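Local atomic coordinates of flavodoxin (Lactobacillus reuteri, PDB entry 5VEG), a protein that binds flavin mononucleotide, is associated with a bacterial microcompartment and probably serves as a low-potential electron donor to redox enzymes. Residues A[30-35]-A[76-81]; A[111-116]-A[170-175]. All coordinates share one frame; numbering follows the deposited sequence.

Contact 1 (A[30-35]-A[76-81]); sequences MLTAHV and MKADIL
D79 and T32 show how a side chain can secure the start of a parallel strand pair before regular pairing begins. The CB of D79 lies 3.5 Å from the carbonyl O of T32, and its CG turns back beside its own backbone N (chi1 -51°), which puts the carboxylate next to the T32 amide. At the tip, OD2 accepts the backbone N-H of T32 over 2.9 Å in a nearly straight bond, met on the anti side of the carboxylate and 28° out of its plane. OD2 also takes a weak bond from T32 OG1, and CD2 of L31 rests against it. The hydroxyl works in both directions, since T32 OG1 accepts the N-H of D79 at 3.0 Å. With an alanine at D79, the T32 amide would probably lose this acceptor and its hydroxyl only a weak partner. From I80 on, the second segment runs as strand 80-85 beside strand 31-38, its neighbour in the five-stranded parallel sheet of the flavodoxin fold. I80 N donates to T32 O, and H34 N meets I80 O at 3.0 Å, almost in line with the carbonyl. A33 CB packs on I80 CB at 3.8 Å on the sheet face covered in part by helix 159-176. The A78 methyl, from the loop before the strand, rests against the A33-H34 peptide, 3.4 Å from H34 N, and touches H34 CB, while the imidazole of H34 bonds through NE2 to S65 OG.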
loop_
_atom_site.group_PDB
_atom_site.type_symbol
_atom_site.label_atom_id
_atom_site.label_comp_id
_atom_site.label_asym_id
_atom_site.label_seq_id
_atom_site.Cartn_x
_atom_site.Cartn_y
_atom_site.Cartn_z
ATOM N N MET A 30 19.683 -4.102 6.818
ATOM C CA MET A 30 19.770 -3.834 5.386
ATOM C C MET A 30 18.520 -3.115 4.834
ATOM O O MET A 30 18.603 -1.961 4.427
ATOM C CB MET A 30 20.009 -5.141 4.623
ATOM C CG MET A 30 20.767 -4.968 3.318
ATOM S SD MET A 30 20.967 -6.519 2.416
ATOM C CE MET A 30 22.534 -6.235 1.585
ATOM N N LEU A 31 17.367 -3.780 4.808
ATOM C CA LEU A 31 16.206 -3.254 4.097
ATOM C C LEU A 31 15.253 -2.521 5.035
ATOM O O LEU A 31 14.990 -2.971 6.155
ATOM C CB LEU A 31 15.449 -4.371 3.376
ATOM C CG LEU A 31 16.089 -4.897 2.098
ATOM C CD1 LEU A 31 15.220 -5.982 1.456
ATOM C CD2 LEU A 31 16.341 -3.764 1.129
ATOM N N THR A 32 14.736 -1.390 4.559
ATOM C CA THR A 32 13.713 -0.625 5.250
ATOM C C THR A 32 12.440 -0.574 4.404
ATOM O O THR A 32 12.481 -0.706 3.174
ATOM C CB THR A 32 14.182 0.806 5.540
ATOM O OG1 THR A 32 14.464 1.462 4.301
ATOM C CG2 THR A 32 15.449 0.794 6.400
ATOM N N ALA A 33 11.312 -0.371 5.081
ATOM C CA ALA A 33 10.018 -0.240 4.436
ATOM C C ALA A 33 9.177 0.750 5.221
ATOM O O ALA A 33 9.294 0.862 6.443
ATOM C CB ALA A 33 9.277 -1.579 4.337
ATOM N N HIS A 34 8.337 1.478 4.502
ATOM C CA HIS A 34 7.331 2.335 5.108
ATOM C C HIS A 34 5.970 1.918 4.565
ATOM O O HIS A 34 5.764 1.914 3.348
ATOM C CB HIS A 34 7.629 3.809 4.821
ATOM C CG HIS A 34 6.984 4.752 5.788
ATOM N ND1 HIS A 34 7.601 5.900 6.243
ATOM C CD2 HIS A 34 5.766 4.720 6.379
ATOM C CE1 HIS A 34 6.790 6.535 7.070
ATOM N NE2 HIS A 34 5.671 5.839 7.172
ATOM N N VAL A 35 5.059 1.535 5.463
ATOM C CA VAL A 35 3.682 1.178 5.111
ATOM C C VAL A 35 2.768 2.280 5.617
ATOM O O VAL A 35 2.703 2.535 6.826
ATOM C CB VAL A 35 3.268 -0.183 5.698
ATOM C CG1 VAL A 35 1.810 -0.471 5.391
ATOM C CG2 VAL A 35 4.153 -1.294 5.155
ATOM N N MET A 76 9.295 8.411 1.503
ATOM C CA MET A 76 10.153 7.947 0.419
ATOM C C MET A 76 11.540 7.537 0.880
ATOM O O MET A 76 12.318 7.043 0.053
ATOM C CB MET A 76 10.281 9.031 -0.654
ATOM C CG MET A 76 10.993 10.299 -0.156
ATOM S SD MET A 76 11.399 11.377 -1.533
ATOM C CE MET A 76 12.648 10.398 -2.379
ATOM N N LYS A 77 11.878 7.734 2.160
ATOM C CA LYS A 77 13.214 7.386 2.627
ATOM C C LYS A 77 13.403 5.886 2.793
ATOM O O LYS A 77 14.547 5.439 2.899
ATOM C CB LYS A 77 13.526 8.108 3.951
ATOM C CG LYS A 77 13.382 9.631 3.883
ATOM C CD LYS A 77 14.207 10.336 4.950
ATOM C CE LYS A 77 14.069 11.857 4.863
ATOM N NZ LYS A 77 12.953 12.386 5.692
ATOM N N ALA A 78 12.327 5.093 2.794
ATOM C CA ALA A 78 12.469 3.642 2.861
ATOM C C ALA A 78 12.825 3.054 1.494
ATOM O O ALA A 78 12.636 3.678 0.446
ATOM C CB ALA A 78 11.178 2.990 3.382
ATOM N N ASP A 79 13.361 1.831 1.516
ATOM C CA ASP A 79 13.634 1.121 0.271
ATOM C C ASP A 79 12.355 0.554 -0.351
ATOM O O ASP A 79 12.258 0.469 -1.576
ATOM C CB ASP A 79 14.605 -0.033 0.499
ATOM C CG ASP A 79 15.863 0.386 1.246
ATOM O OD1 ASP A 79 16.523 1.349 0.814
ATOM O OD2 ASP A 79 16.174 -0.258 2.272
ATOM N N ILE A 80 11.394 0.144 0.479
ATOM C CA ILE A 80 10.141 -0.478 0.044
ATOM C C ILE A 80 8.998 0.420 0.499
ATOM O O ILE A 80 8.943 0.807 1.672
ATOM C CB ILE A 80 9.993 -1.900 0.619
ATOM C CG1 ILE A 80 11.072 -2.823 0.041
ATOM C CG2 ILE A 80 8.563 -2.477 0.364
ATOM C CD1 ILE A 80 11.165 -4.200 0.730
ATOM N N LEU A 81 8.103 0.772 -0.429
ATOM C CA LEU A 81 6.995 1.687 -0.163
ATOM C C LEU A 81 5.660 0.985 -0.411
ATOM O O LEU A 81 5.458 0.402 -1.475
ATOM C CB LEU A 81 7.098 2.928 -1.047
ATOM C CG LEU A 81 8.505 3.524 -1.082
ATOM C CD1 LEU A 81 8.621 4.547 -2.191
ATOM C CD2 LEU A 81 8.822 4.121 0.276
#

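Contact 2 (A[111-116]-A[170-175]); sequences GKVYGV and EGLVKT
V113 and T175 open the apolar part of this contact, a worked case of a helix laid against a sheet by a few branched side chains. The methyl CG2 of T175 faces both branches of V113, at 3.8 Å from CG2 and 3.9 Å from CG1, the two side chains meeting at a slant. V113 holds CG1 anti to its backbone N (chi1 168°), and that branch also reaches L172, lying 3.7 Å from its carbonyl O and 4.2 Å from its CD2. Contacts of side chain with backbone form a second group. CD2 of L172 presses on the strand itself, 3.3 Å from Y114 O and 3.8 Å from G115 N. The absence of a side chain at G115 matters here, because a CB would point at the helix and collide with that methyl.

No hydrogen bond crosses between the segments; the polar bonds lie within the helix or lead elsewhere. T175 OG1 donates to G171 O at 2.7 Å, and T175 N reaches the same oxygen from the opposite face of its carbonyl plane, so two donors from one residue grip it. G147 O of the next strand also lies within bonding reach of OG1, and the single proton can serve both carbonyls only by being shared. On the far side of strand 113-120, Y114 stacks on F139 of helix 130-141. Strand 113-116 and helix 170-175 run almost antiparallel, at 168°, with axes 8.4 Å apart at closest approach, and this arrangement, the C-terminal helix packed on one face of the parallel sheet and helix 130-141 on the other, is the three-layer alpha/beta/alpha sandwich of flavodoxins.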
loop_
_atom_site.group_PDB
_atom_site.type_symbol
_atom_site.label_atom_id
_atom_site.label_comp_id
_atom_site.label_asym_id
_atom_site.label_seq_id
_atom_site.Cartn_x
_atom_site.Cartn_y
_atom_site.Cartn_z
ATOM N N GLY A 111 14.350 3.714 -8.318
ATOM C CA GLY A 111 15.049 2.868 -7.375
ATOM C C GLY A 111 14.224 2.404 -6.190
ATOM O O GLY A 111 14.695 1.558 -5.419
ATOM N N LYS A 112 13.021 2.934 -5.998
ATOM C CA LYS A 112 12.171 2.471 -4.910
ATOM C C LYS A 112 11.303 1.315 -5.396
ATOM O O LYS A 112 10.892 1.286 -6.555
ATOM C CB LYS A 112 11.299 3.608 -4.372
ATOM C CG LYS A 112 12.098 4.859 -3.947
ATOM C CD LYS A 112 13.116 4.534 -2.849
ATOM C CE LYS A 112 13.886 5.789 -2.413
ATOM N NZ LYS A 112 14.383 5.708 -1.012
ATOM N N VAL A 113 11.053 0.356 -4.500
ATOM C CA VAL A 113 10.196 -0.796 -4.754
ATOM C C VAL A 113 8.862 -0.556 -4.055
ATOM O O VAL A 113 8.831 -0.134 -2.895
ATOM C CB VAL A 113 10.860 -2.090 -4.255
ATOM C CG1 VAL A 113 9.856 -3.280 -4.246
ATOM C CG2 VAL A 113 12.099 -2.399 -5.090
ATOM N N TYR A 114 7.760 -0.786 -4.757
ATOM C CA TYR A 114 6.470 -0.426 -4.198
ATOM C C TYR A 114 5.477 -1.563 -4.348
ATOM O O TYR A 114 5.646 -2.476 -5.162
ATOM C CB TYR A 114 5.889 0.856 -4.834
ATOM C CG TYR A 114 5.240 0.633 -6.177
ATOM C CD1 TYR A 114 3.889 0.287 -6.275
ATOM C CD2 TYR A 114 5.975 0.760 -7.352
ATOM C CE1 TYR A 114 3.302 0.077 -7.493
ATOM C CE2 TYR A 114 5.383 0.560 -8.584
ATOM C CZ TYR A 114 4.046 0.209 -8.641
ATOM O OH TYR A 114 3.439 -0.005 -9.858
ATOM N N GLY A 115 4.437 -1.489 -3.531
ATOM C CA GLY A 115 3.302 -2.390 -3.651
ATOM C C GLY A 115 2.088 -1.677 -3.108
ATOM O O GLY A 115 2.200 -0.808 -2.241
ATOM N N VAL A 116 0.923 -2.011 -3.644
ATOM C CA VAL A 116 -0.312 -1.381 -3.194
ATOM C C VAL A 116 -1.318 -2.472 -2.854
ATOM O O VAL A 116 -1.400 -3.499 -3.541
ATOM C CB VAL A 116 -0.877 -0.393 -4.245
ATOM C CG1 VAL A 116 -2.143 0.246 -3.719
ATOM C CG2 VAL A 116 0.125 0.728 -4.552
ATOM N N GLU A 170 6.815 -11.010 0.328
ATOM C CA GLU A 170 7.960 -11.732 -0.215
ATOM C C GLU A 170 8.398 -11.142 -1.548
ATOM O O GLU A 170 9.600 -11.010 -1.814
ATOM C CB GLU A 170 7.615 -13.216 -0.384
ATOM C CG GLU A 170 7.307 -13.958 0.911
ATOM C CD GLU A 170 6.740 -15.348 0.658
ATOM O OE1 GLU A 170 5.936 -15.838 1.485
ATOM O OE2 GLU A 170 7.097 -15.943 -0.383
ATOM N N GLY A 171 7.432 -10.781 -2.399
ATOM C CA GLY A 171 7.761 -10.172 -3.676
ATOM C C GLY A 171 8.500 -8.854 -3.527
ATOM O O GLY A 171 9.466 -8.588 -4.249
ATOM N N LEU A 172 8.050 -8.007 -2.599
ATOM C CA LEU A 172 8.700 -6.718 -2.391
ATOM C C LEU A 172 10.149 -6.912 -1.958
ATOM O O LEU A 172 11.059 -6.270 -2.491
ATOM C CB LEU A 172 7.941 -5.899 -1.344
ATOM C CG LEU A 172 6.442 -5.619 -1.546
ATOM C CD1 LEU A 172 5.845 -5.010 -0.284
ATOM C CD2 LEU A 172 6.217 -4.715 -2.752
ATOM N N VAL A 173 10.373 -7.811 -0.996
ATOM C CA VAL A 173 11.719 -8.043 -0.474
ATOM C C VAL A 173 12.631 -8.569 -1.573
ATOM O O VAL A 173 13.722 -8.037 -1.806
ATOM C CB VAL A 173 11.670 -9.005 0.727
ATOM C CG1 VAL A 173 13.088 -9.306 1.232
ATOM C CG2 VAL A 173 10.845 -8.413 1.838
ATOM N N LYS A 174 12.199 -9.615 -2.280
ATOM C CA LYS A 174 13.050 -10.144 -3.340
ATOM C C LYS A 174 13.335 -9.084 -4.400
ATOM O O LYS A 174 14.483 -8.930 -4.844
ATOM C CB LYS A 174 12.423 -11.395 -3.955
ATOM C CG LYS A 174 12.572 -12.666 -3.085
ATOM C CD LYS A 174 13.682 -12.548 -2.008
ATOM C CE LYS A 174 15.079 -12.938 -2.510
ATOM N NZ LYS A 174 16.155 -12.333 -1.661
ATOM N N THR A 175 12.316 -8.300 -4.774
ATOM C CA THR A 175 12.522 -7.237 -5.754
ATOM C C THR A 175 13.505 -6.195 -5.236
ATOM O O THR A 175 14.391 -5.748 -5.973
ATOM C CB THR A 175 11.176 -6.587 -6.110
ATOM O OG1 THR A 175 10.297 -7.578 -6.644
ATOM C CG2 THR A 175 11.339 -5.496 -7.147
#

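Both contacts belong to the same parallel sheet but illustrate different levels of its construction. Contact 1 joins two strands edge to edge, is only partly buried, and relies on hydrogen bonds where the chain enters the sheet; contact 2 sets a helix on the sheet's face, is more deeply buried, and relies on methyl groups. Strands 80-85 and 113-120 are neighbours, so the contacts touch directly: K112 NZ lies 2.7 Å from M76 O and L81 N lies 2.7 Å from V113 O, both probable hydrogen bonds. Helix 159-176 serves both regions, with L172 also covering I80 and V173 touching L31.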